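Local coordinates for periplasmic binding protein (PDB 5L9G) that binds the opine mannopine and, as a periplasmic solute-binding protein, probably delivers it to an ABC transporter for uptake, at residues W74-I79 / D252-V257; W127-Y132 / N239-F244; K176-L181 / S321-F326. All blocks are in the same frame, centred on the assembly; numbering follows the deposited sequence.

Interaction 1 of 3, residues W74-I79 / D252-V257. With MO0 (mannopine), chain C.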
loop_
_atom_site.group_PDB
_atom_site.type_symbol
_atom_site.label_atom_id
_atom_site.label_comp_id
_atom_site.label_asym_id
_atom_site.label_seq_id
_atom_site.Cartn_x
_atom_site.Cartn_y
_atom_site.Cartn_z
ATOM N N TRP A 74 -3.572 4.641 -20.104
ATOM C CA TRP A 74 -2.514 4.128 -19.224
ATOM C C TRP A 74 -1.924 2.832 -19.766
ATOM O O TRP A 74 -2.654 2.004 -20.321
ATOM C CB TRP A 74 -3.081 3.856 -17.825
ATOM C CG TRP A 74 -3.498 5.076 -17.057
ATOM C CD1 TRP A 74 -3.133 6.370 -17.290
ATOM C CD2 TRP A 74 -4.287 5.088 -15.862
ATOM N NE1 TRP A 74 -3.682 7.194 -16.337
ATOM C CE2 TRP A 74 -4.391 6.433 -15.444
ATOM C CE3 TRP A 74 -4.962 4.093 -15.128
ATOM C CZ2 TRP A 74 -5.133 6.808 -14.321
ATOM C CZ3 TRP A 74 -5.672 4.464 -13.996
ATOM C CH2 TRP A 74 -5.762 5.808 -13.611
ATOM N N ASP A 75 -0.602 2.659 -19.618
ATOM C CA ASP A 75 0.049 1.406 -20.016
ATOM C C ASP A 75 0.332 0.583 -18.763
ATOM O O ASP A 75 -0.280 -0.473 -18.568
ATOM C CB ASP A 75 1.338 1.667 -20.802
ATOM C CG ASP A 75 1.080 2.225 -22.192
ATOM O OD1 ASP A 75 0.353 1.585 -22.959
ATOM O OD2 ASP A 75 1.513 3.334 -22.456
ATOM N N ILE A 76 1.222 1.087 -17.899
ATOM C CA ILE A 76 1.571 0.433 -16.629
ATOM C C ILE A 76 0.857 1.119 -15.468
ATOM O O ILE A 76 0.902 2.347 -15.336
ATOM C CB ILE A 76 3.117 0.405 -16.405
ATOM C CG1 ILE A 76 3.853 -0.285 -17.582
ATOM C CG2 ILE A 76 3.484 -0.218 -15.018
ATOM C CD1 ILE A 76 5.348 -0.011 -17.663
ATOM N N ILE A 77 0.256 0.312 -14.584
ATOM C CA ILE A 77 -0.361 0.822 -13.361
ATOM C C ILE A 77 0.293 0.161 -12.168
ATOM O O ILE A 77 0.547 -1.056 -12.189
ATOM C CB ILE A 77 -1.914 0.673 -13.321
ATOM C CG1 ILE A 77 -2.378 -0.792 -13.607
ATOM C CG2 ILE A 77 -2.574 1.689 -14.266
ATOM C CD1 ILE A 77 -3.875 -1.075 -13.348
ATOM N N GLN A 78 0.582 0.968 -11.138
ATOM C CA GLN A 78 1.102 0.427 -9.892
ATOM C C GLN A 78 -0.131 0.196 -9.024
ATOM O O GLN A 78 -0.868 1.137 -8.730
ATOM C CB GLN A 78 2.101 1.381 -9.223
ATOM C CG GLN A 78 2.682 0.820 -7.931
ATOM C CD GLN A 78 1.785 1.166 -6.764
ATOM O OE1 GLN A 78 1.596 2.342 -6.451
ATOM N NE2 GLN A 78 1.133 0.175 -6.178
ATOM N N ILE A 79 -0.366 -1.063 -8.644
ATOM C CA ILE A 79 -1.495 -1.437 -7.791
ATOM C C ILE A 79 -1.027 -2.214 -6.565
ATOM O O ILE A 79 0.125 -2.666 -6.514
ATOM C CB ILE A 79 -2.586 -2.231 -8.596
ATOM C CG1 ILE A 79 -2.019 -3.549 -9.198
ATOM C CG2 ILE A 79 -3.264 -1.328 -9.660
ATOM C CD1 ILE A 79 -3.101 -4.588 -9.689
ATOM N N ASP A 252 3.269 -3.972 -3.025
ATOM C CA ASP A 252 2.856 -3.167 -4.177
ATOM C C ASP A 252 3.565 -3.740 -5.384
ATOM O O ASP A 252 4.610 -4.391 -5.255
ATOM C CB ASP A 252 3.221 -1.687 -3.996
ATOM C CG ASP A 252 2.156 -0.850 -3.309
ATOM O OD1 ASP A 252 0.979 -1.294 -3.271
ATOM O OD2 ASP A 252 2.489 0.249 -2.838
ATOM N N GLY A 253 3.022 -3.466 -6.555
ATOM C CA GLY A 253 3.615 -3.967 -7.778
ATOM C C GLY A 253 2.987 -3.358 -8.989
ATOM O O GLY A 253 2.191 -2.419 -8.868
ATOM N N TYR A 254 3.356 -3.897 -10.159
ATOM C CA TYR A 254 2.937 -3.365 -11.452
ATOM C C TYR A 254 2.112 -4.347 -12.259
ATOM O O TYR A 254 2.372 -5.557 -12.247
ATOM C CB TYR A 254 4.152 -2.950 -12.290
ATOM C CG TYR A 254 4.998 -1.855 -11.668
ATOM C CD1 TYR A 254 4.490 -0.572 -11.491
ATOM C CD2 TYR A 254 6.302 -2.106 -11.251
ATOM C CE1 TYR A 254 5.269 0.448 -10.938
ATOM C CE2 TYR A 254 7.085 -1.098 -10.677
ATOM C CZ TYR A 254 6.564 0.178 -10.529
ATOM O OH TYR A 254 7.329 1.172 -9.957
ATOM N N ALA A 255 1.178 -3.792 -13.037
ATOM C CA ALA A 255 0.323 -4.538 -13.967
ATOM C C ALA A 255 0.208 -3.683 -15.227
ATOM O O ALA A 255 0.458 -2.471 -15.175
ATOM C CB ALA A 255 -1.050 -4.752 -13.356
ATOM N N ILE A 256 -0.151 -4.321 -16.350
ATOM C CA ILE A 256 -0.356 -3.614 -17.615
ATOM C C ILE A 256 -1.854 -3.614 -17.892
ATOM O O ILE A 256 -2.501 -4.646 -17.747
ATOM C CB ILE A 256 0.541 -4.170 -18.752
ATOM C CG1 ILE A 256 2.020 -3.793 -18.454
ATOM C CG2 ILE A 256 0.094 -3.644 -20.138
ATOM C CD1 ILE A 256 3.070 -4.493 -19.299
ATOM N N VAL A 257 -2.411 -2.435 -18.189
ATOM C CA VAL A 257 -3.844 -2.243 -18.432
ATOM C C VAL A 257 -4.283 -2.974 -19.709
ATOM O O VAL A 257 -3.589 -2.903 -20.728
ATOM C CB VAL A 257 -4.236 -0.735 -18.432
ATOM C CG1 VAL A 257 -5.750 -0.551 -18.550
ATOM C CG2 VAL A 257 -3.720 -0.035 -17.176
HETATM O OAB MO0 C . -4.174 -0.712 -6.072
HETATM C CAF MO0 C . -4.469 0.655 -6.172
HETATM C CAG MO0 C . -4.016 1.456 -4.965
HETATM O OAC MO0 C . -5.012 1.465 -4.003
HETATM C CAH MO0 C . -2.656 1.075 -4.434
HETATM O OAM MO0 C . -1.690 1.134 -5.418
HETATM C CAI MO0 C . -2.204 1.830 -3.184
HETATM O OAD MO0 C . -2.089 3.197 -3.438
HETATM C CAJ MO0 C . -0.961 1.241 -2.580
HETATM O OAE MO0 C . -1.199 -0.097 -2.247
HETATM C CAK MO0 C . -0.395 2.026 -1.387
HETATM N N MO0 C . 1.036 2.268 -1.612
HETATM C CA MO0 C . 1.721 2.812 -0.414
HETATM C C MO0 C . 1.951 4.296 -0.576
HETATM O O MO0 C . 1.447 4.891 -1.552
HETATM C CB MO0 C . 3.011 2.096 -0.089
HETATM C CG MO0 C . 4.151 2.494 -1.002
HETATM C CD MO0 C . 5.248 1.489 -1.050
HETATM O OE1 MO0 C . 6.392 1.735 -0.280
HETATM N NE2 MO0 C . 5.209 0.459 -1.742
HETATM O OXT MO0 C . 2.591 4.966 0.294
#

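Interaction 2 of 3, residues W127-Y132 / N239-F244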
loop_
_atom_site.group_PDB
_atom_site.type_symbol
_atom_site.label_atom_id
_atom_site.label_comp_id
_atom_site.label_asym_id
_atom_site.label_seq_id
_atom_site.Cartn_x
_atom_site.Cartn_y
_atom_site.Cartn_z
ATOM N N TRP A 127 1.125 8.341 15.712
ATOM C CA TRP A 127 0.426 9.256 16.603
ATOM C C TRP A 127 1.176 10.546 16.797
ATOM O O TRP A 127 2.407 10.612 16.637
ATOM C CB TRP A 127 0.094 8.599 17.947
ATOM C CG TRP A 127 1.277 8.459 18.865
ATOM C CD1 TRP A 127 1.745 9.383 19.756
ATOM C CD2 TRP A 127 2.184 7.340 18.928
ATOM N NE1 TRP A 127 2.869 8.896 20.396
ATOM C CE2 TRP A 127 3.146 7.637 19.921
ATOM C CE3 TRP A 127 2.240 6.091 18.281
ATOM C CZ2 TRP A 127 4.163 6.730 20.278
ATOM C CZ3 TRP A 127 3.241 5.192 18.637
ATOM C CH2 TRP A 127 4.195 5.516 19.614
ATOM N N ASN A 128 0.413 11.566 17.185
ATOM C CA ASN A 128 0.893 12.906 17.394
ATOM C C ASN A 128 1.540 12.988 18.768
ATOM O O ASN A 128 0.848 12.832 19.792
ATOM C CB ASN A 128 -0.317 13.855 17.314
ATOM C CG ASN A 128 0.047 15.298 17.221
ATOM O OD1 ASN A 128 1.082 15.744 17.732
ATOM N ND2 ASN A 128 -0.807 16.057 16.548
ATOM N N LYS A 129 2.867 13.262 18.800
ATOM C CA LYS A 129 3.581 13.393 20.083
ATOM C C LYS A 129 3.191 14.655 20.884
ATOM O O LYS A 129 3.322 14.678 22.112
ATOM C CB LYS A 129 5.108 13.298 19.889
ATOM C CG LYS A 129 5.554 11.918 19.393
ATOM C CD LYS A 129 7.021 11.909 18.931
ATOM C CE LYS A 129 8.003 12.028 20.058
ATOM N NZ LYS A 129 9.357 12.342 19.541
ATOM N N LYS A 130 2.668 15.698 20.201
ATOM C CA LYS A 130 2.183 16.875 20.913
ATOM C C LYS A 130 0.937 16.447 21.738
ATOM O O LYS A 130 0.804 16.825 22.896
ATOM C CB LYS A 130 1.826 18.011 19.944
ATOM C CG LYS A 130 1.380 19.279 20.674
ATOM C CD LYS A 130 0.609 20.237 19.777
ATOM C CE LYS A 130 -0.364 21.101 20.562
ATOM N NZ LYS A 130 0.293 21.790 21.718
ATOM N N THR A 131 0.090 15.569 21.155
ATOM C CA THR A 131 -1.126 15.130 21.847
ATOM C C THR A 131 -0.869 14.156 23.005
ATOM O O THR A 131 -1.432 14.351 24.075
ATOM C CB THR A 131 -2.132 14.536 20.831
ATOM O OG1 THR A 131 -2.183 15.409 19.700
ATOM C CG2 THR A 131 -3.537 14.337 21.446
ATOM N N TYR A 132 -0.093 13.079 22.752
ATOM C CA TYR A 132 0.111 11.951 23.654
ATOM C C TYR A 132 1.509 11.771 24.205
ATOM O O TYR A 132 1.697 10.891 25.055
ATOM C CB TYR A 132 -0.277 10.645 22.899
ATOM C CG TYR A 132 -1.661 10.689 22.293
ATOM C CD1 TYR A 132 -2.797 10.771 23.099
ATOM C CD2 TYR A 132 -1.840 10.634 20.915
ATOM C CE1 TYR A 132 -4.075 10.826 22.546
ATOM C CE2 TYR A 132 -3.109 10.706 20.348
ATOM C CZ TYR A 132 -4.225 10.787 21.167
ATOM O OH TYR A 132 -5.477 10.848 20.623
ATOM N N ASN A 239 6.109 16.088 14.380
ATOM C CA ASN A 239 6.327 15.620 15.741
ATOM C C ASN A 239 5.408 14.418 16.008
ATOM O O ASN A 239 4.491 14.479 16.855
ATOM C CB ASN A 239 6.093 16.754 16.766
ATOM C CG ASN A 239 6.519 16.392 18.165
ATOM O OD1 ASN A 239 7.277 15.449 18.379
ATOM N ND2 ASN A 239 5.994 17.089 19.159
ATOM N N PHE A 240 5.651 13.335 15.234
ATOM C CA PHE A 240 4.909 12.094 15.318
ATOM C C PHE A 240 5.826 10.936 15.590
ATOM O O PHE A 240 7.042 11.008 15.364
ATOM C CB PHE A 240 4.139 11.829 14.010
ATOM C CG PHE A 240 2.763 12.454 13.950
ATOM C CD1 PHE A 240 2.598 13.837 14.074
ATOM C CD2 PHE A 240 1.634 11.671 13.728
ATOM C CE1 PHE A 240 1.322 14.418 14.001
ATOM C CE2 PHE A 240 0.358 12.256 13.653
ATOM C CZ PHE A 240 0.213 13.628 13.778
ATOM N N ALA A 241 5.234 9.860 16.073
ATOM C CA ALA A 241 5.939 8.606 16.317
ATOM C C ALA A 241 5.073 7.527 15.724
ATOM O O ALA A 241 3.900 7.772 15.419
ATOM C CB ALA A 241 6.136 8.368 17.805
ATOM N N TYR A 242 5.646 6.346 15.518
ATOM C CA TYR A 242 4.881 5.229 14.971
ATOM C C TYR A 242 5.443 3.923 15.448
ATOM O O TYR A 242 6.527 3.890 16.024
ATOM C CB TYR A 242 4.800 5.295 13.433
ATOM C CG TYR A 242 6.120 5.080 12.709
ATOM C CD1 TYR A 242 6.963 6.147 12.432
ATOM C CD2 TYR A 242 6.476 3.822 12.225
ATOM C CE1 TYR A 242 8.132 5.975 11.681
ATOM C CE2 TYR A 242 7.644 3.633 11.474
ATOM C CZ TYR A 242 8.470 4.715 11.200
ATOM O OH TYR A 242 9.632 4.539 10.463
ATOM N N THR A 243 4.696 2.850 15.220
ATOM C CA THR A 243 5.094 1.491 15.585
ATOM C C THR A 243 4.716 0.546 14.441
ATOM O O THR A 243 3.780 0.821 13.690
ATOM C CB THR A 243 4.396 1.060 16.911
ATOM O OG1 THR A 243 4.763 -0.272 17.206
ATOM C CG2 THR A 243 2.861 1.118 16.835
ATOM N N PHE A 244 5.402 -0.596 14.353
ATOM C CA PHE A 244 5.024 -1.638 13.393
ATOM C C PHE A 244 4.081 -2.643 14.088
ATOM O O PHE A 244 3.607 -3.575 13.427
ATOM C CB PHE A 244 6.264 -2.379 12.852
ATOM C CG PHE A 244 7.032 -1.582 11.817
ATOM C CD1 PHE A 244 6.666 -1.620 10.475
ATOM C CD2 PHE A 244 8.132 -0.815 12.182
ATOM C CE1 PHE A 244 7.384 -0.884 9.512
ATOM C CE2 PHE A 244 8.841 -0.079 11.226
ATOM C CZ PHE A 244 8.465 -0.116 9.899
#

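Interaction 3 of 3, residues K176-L181 / S321-F326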
loop_
_atom_site.group_PDB
_atom_site.type_symbol
_atom_site.label_atom_id
_atom_site.label_comp_id
_atom_site.label_asym_id
_atom_site.label_seq_id
_atom_site.Cartn_x
_atom_site.Cartn_y
_atom_site.Cartn_z
ATOM N N LYS A 176 -4.685 -14.809 13.161
ATOM C CA LYS A 176 -6.075 -15.253 12.963
ATOM C C LYS A 176 -6.972 -14.178 12.289
ATOM O O LYS A 176 -8.182 -14.381 12.173
ATOM C CB LYS A 176 -6.710 -15.730 14.285
ATOM C CG LYS A 176 -5.940 -16.835 15.006
ATOM C CD LYS A 176 -6.529 -18.206 14.756
ATOM C CE LYS A 176 -5.829 -19.281 15.557
ATOM N NZ LYS A 176 -4.509 -19.651 14.972
ATOM N N VAL A 177 -6.399 -13.046 11.862
ATOM C CA VAL A 177 -7.177 -11.971 11.229
ATOM C C VAL A 177 -8.148 -12.494 10.162
ATOM O O VAL A 177 -9.342 -12.175 10.186
ATOM C CB VAL A 177 -6.259 -10.845 10.647
ATOM C CG1 VAL A 177 -7.041 -9.888 9.750
ATOM C CG2 VAL A 177 -5.568 -10.071 11.758
ATOM N N TYR A 178 -7.626 -13.291 9.225
ATOM C CA TYR A 178 -8.417 -13.737 8.087
ATOM C C TYR A 178 -9.269 -14.953 8.379
ATOM O O TYR A 178 -10.245 -15.173 7.663
ATOM C CB TYR A 178 -7.540 -13.908 6.858
ATOM C CG TYR A 178 -6.962 -12.585 6.402
ATOM C CD1 TYR A 178 -7.764 -11.627 5.787
ATOM C CD2 TYR A 178 -5.632 -12.256 6.656
ATOM C CE1 TYR A 178 -7.234 -10.401 5.359
ATOM C CE2 TYR A 178 -5.086 -11.052 6.204
ATOM C CZ TYR A 178 -5.893 -10.127 5.560
ATOM O OH TYR A 178 -5.364 -8.934 5.122
ATOM N N GLU A 179 -8.972 -15.685 9.470
ATOM C CA GLU A 179 -9.819 -16.779 9.926
ATOM C C GLU A 179 -11.078 -16.125 10.519
ATOM O O GLU A 179 -12.186 -16.578 10.254
ATOM C CB GLU A 179 -9.089 -17.608 10.991
ATOM C CG GLU A 179 -8.047 -18.552 10.417
ATOM C CD GLU A 179 -7.383 -19.448 11.446
ATOM O OE1 GLU A 179 -8.101 -20.014 12.303
ATOM O OE2 GLU A 179 -6.138 -19.577 11.401
ATOM N N PHE A 180 -10.901 -15.020 11.271
ATOM C CA PHE A 180 -11.987 -14.245 11.873
ATOM C C PHE A 180 -12.877 -13.643 10.785
ATOM O O PHE A 180 -14.100 -13.721 10.893
ATOM C CB PHE A 180 -11.441 -13.133 12.787
ATOM C CG PHE A 180 -12.498 -12.253 13.420
ATOM C CD1 PHE A 180 -13.252 -12.708 14.493
ATOM C CD2 PHE A 180 -12.754 -10.980 12.927
ATOM C CE1 PHE A 180 -14.231 -11.900 15.074
ATOM C CE2 PHE A 180 -13.739 -10.174 13.505
ATOM C CZ PHE A 180 -14.470 -10.640 14.575
ATOM N N LEU A 181 -12.254 -13.055 9.731
ATOM C CA LEU A 181 -12.966 -12.434 8.611
ATOM C C LEU A 181 -13.493 -13.452 7.578
ATOM O O LEU A 181 -14.155 -13.047 6.617
ATOM C CB LEU A 181 -12.064 -11.397 7.928
ATOM C CG LEU A 181 -11.681 -10.141 8.731
ATOM C CD1 LEU A 181 -10.712 -9.287 7.941
ATOM C CD2 LEU A 181 -12.915 -9.324 9.149
ATOM N N SER A 321 0.663 -10.497 7.328
ATOM C CA SER A 321 0.644 -10.195 5.891
ATOM C C SER A 321 -0.766 -10.023 5.353
ATOM O O SER A 321 -1.678 -10.746 5.769
ATOM C CB SER A 321 1.362 -11.277 5.097
ATOM O OG SER A 321 2.766 -11.212 5.273
ATOM N N VAL A 322 -0.944 -9.093 4.387
ATOM C CA VAL A 322 -2.245 -8.942 3.709
ATOM C C VAL A 322 -2.571 -10.293 3.033
ATOM O O VAL A 322 -1.650 -10.980 2.581
ATOM C CB VAL A 322 -2.243 -7.747 2.696
ATOM C CG1 VAL A 322 -1.242 -7.961 1.559
ATOM C CG2 VAL A 322 -3.638 -7.449 2.140
ATOM N N ASP A 323 -3.853 -10.677 2.977
ATOM C CA ASP A 323 -4.224 -11.916 2.318
ATOM C C ASP A 323 -5.015 -11.612 1.059
ATOM O O ASP A 323 -6.207 -11.312 1.148
ATOM C CB ASP A 323 -4.998 -12.873 3.249
ATOM C CG ASP A 323 -5.270 -14.257 2.667
ATOM O OD1 ASP A 323 -4.899 -14.500 1.480
ATOM O OD2 ASP A 323 -5.862 -15.084 3.378
ATOM N N PRO A 324 -4.370 -11.696 -0.126
ATOM C CA PRO A 324 -5.099 -11.419 -1.384
ATOM C C PRO A 324 -6.291 -12.353 -1.616
ATOM O O PRO A 324 -7.245 -11.933 -2.267
ATOM C CB PRO A 324 -4.037 -11.576 -2.470
ATOM C CG PRO A 324 -2.725 -11.446 -1.757
ATOM C CD PRO A 324 -2.955 -12.025 -0.387
ATOM N N ASN A 325 -6.254 -13.597 -1.075
ATOM C CA ASN A 325 -7.364 -14.555 -1.201
ATOM C C ASN A 325 -8.634 -14.024 -0.532
ATOM O O ASN A 325 -9.715 -14.223 -1.076
ATOM C CB ASN A 325 -6.983 -15.930 -0.650
ATOM C CG ASN A 325 -5.859 -16.626 -1.392
ATOM O OD1 ASN A 325 -5.055 -17.357 -0.804
ATOM N ND2 ASN A 325 -5.757 -16.409 -2.694
ATOM N N PHE A 326 -8.501 -13.309 0.615
ATOM C CA PHE A 326 -9.645 -12.701 1.295
ATOM C C PHE A 326 -10.245 -11.630 0.377
ATOM O O PHE A 326 -11.459 -11.594 0.167
ATOM C CB PHE A 326 -9.235 -12.046 2.629
ATOM C CG PHE A 326 -10.360 -11.248 3.253
ATOM C CD1 PHE A 326 -11.377 -11.885 3.967
ATOM C CD2 PHE A 326 -10.429 -9.868 3.095
ATOM C CE1 PHE A 326 -12.440 -11.153 4.499
ATOM C CE2 PHE A 326 -11.497 -9.140 3.626
ATOM C CZ PHE A 326 -12.494 -9.787 4.327
#

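Interaction 1 of 3, residues W74-I79 / D252-V257
Gln78 extends from its strand with CG opposite the backbone N (chi1 -179°) and then bends at chi2 (-87°), a shape that lays CG near Gly253 O and turns the amide toward Asp252 and the ligand. The CG passes 3.4 Å from Gly253 O, and NE2 gives a weak hydrogen bond to OAM of mannopine, 3.1 Å away. Ser27 and Trp32 both donate to OE1 of Gln78, which fixes the amide's rotation and leaves NE2 directed at the ligand. Across the strand pair, Asp252 uses one carboxylate oxygen for two bonds: OD2 accepts from mannopine N at 2.8 Å and from its amide NE2. The other oxygen, OD1, lies 2.7 Å from the ligand hydroxyl OAE.

The backbones explain how these two side chains come to share a site. Residues 76-79 and 252-256 run antiparallel, their axes 4.6 Å apart at closest approach, and Ile77 pairs with Ala255 and Ile79 with Gly253 through reciprocal N-H...O bonds; Val257 N to Asp75 O extends the register. Ile76, Gln78, Tyr254 and Ile256 share one face, where Ile76 CG2 packs 3.7 Å from CD1 of the Tyr254 ring. On the other face Ile77 CG2 meets Val257 CG2 at 3.6 Å, the two side chains crossing nearly at right angles. The ligand contacts thus sit at the Gln78 and Asp252 end, while the middle of the pair packs through Ile76, Ile77, Ala255 and Val257.

Strand 23-27 borders 76-80 on its other edge in parallel, and Val24 N bonds to Asp75 OD2. Helix 263-273 packs on the Ile76 and Tyr254 face, helix 61-69 on the Ile77 and Val257 face, while Asn118, Ser119 and Tyr121 of strand 115-128 touch Asp252.

Interaction 2 of 3, residues W127-Y132 / N239-F244
Trp127 and Phe240 present ring faces to the opposing strand, to a methyl in one case and a backbone CA in the other. The methyl of Ala241 lies over the six-membered ring of Trp127 in a CH-pi contact, CB being 3.8 Å from the centroid and displaced toward the rim. The indole reaches this place because its CG stands between the backbone N and the carbonyl carbon (chi1 76°), which folds the ring back over the neighbouring strand. Its NE1 bonds to Gly133 O, tying the pyrrole edge of the indole to the residue just after the short helix.

The partner of Phe240 sits more centrally over its ring. Asn128 CA stands 3.6 Å from the Phe240 centroid, only 5° off the ring normal, and the amide of Asn128 inclines 29° to the ring plane. That amide has separate work at its two ends: OD1 accepts from Lys130 N at 2.9 Å, while ND2 donates to Val220 O. The aromatic ring therefore packs against a side chain whose orientation is fixed from both ends.

At the more exposed end, the Lys129 and Asn239 side chains cross at about a right angle, with Lys129 CB 3.4 Å from Asn239 OD1. The aliphatic part of the lysine runs across the strand, bringing CD to 3.8 Å from Ala241 CB.

Reciprocal backbone bonds between Trp127 and Ala241 define an antiparallel hydrogen-bonded pair, and Asn128 with Phe240 is the adjoining non-hydrogen-bonded pair. Past these bridges, Lys129 N donates to Asn239 O at 2.8 Å, joining the first helical residue to the loop residue before the strand. With OD1 bound to Lys130 N, Asn128 is a classic asparagine N-cap, here ending a strand of the solute-binding protein's sheet and starting a helix at once.

Interaction 3 of 3, residues K176-L181 / S321-F326
The Tyr178 ring lies between Asp323 on one face and Val177 on the other. Asp323 CB is centred over its face, 3.5 Å from the centroid and 12° off the normal, a CH-pi contact; Val177 CG1, from the ring's own helix, lies over the opposite face. Ser321 O approaches the edge near the ring plane, 3.4 Å from Tyr178 CE2. The Asp323 carboxylate is turned almost perpendicular to the ring, at 88°.

Phe326 meets Tyr178 obliquely, with planes at 47° and Phe326 CB 3.5 Å from Tyr178 CD1. Leu181 adds to its surroundings in two ways: CD1 lies over one face of the Phe326 ring, toward its rim, while Leu181 O sits in plane at the edge, 3.3 Å from Phe326 CE1.

Polar groups fix the ends of this packing. Asp323 N donates to Tyr178 OH at 3.1 Å, and the hydroxyl is also hydrogen-bonded to Glu164. Asp323 OD1 accepts from Asn325 N at 3.0 Å, making Asp323 the N-cap of helix 324-343.

The contact joins the short helix 177-180 to the start of that long C-terminal helix. Helix 162-169 lies against Val177 and Leu181, and strands 240-256 and 320-321 touch Tyr178 through Gln248 and Tyr320.

Overall arrangement
Interactions 1 and 2 share strand 240-256 but lie on opposite sides of the chain's centre, their own centres 33 Å apart. Both are antiparallel strand pairs within one sheet, and along the sequence interaction 2 is nested inside the loop closed by interaction 1. Interaction 1 is wholly buried and reaches mannopine; interaction 2, only partly buried, has exposed residues and a strand-to-helix transition. Interaction 3, also partly buried, depends on aromatic packing and one cross-segment hydrogen bond instead of strand pairing. It alternates in sequence with both others, approaching interaction 1 to about 8 Å and interaction 2 to about 10 Å between nearest atoms.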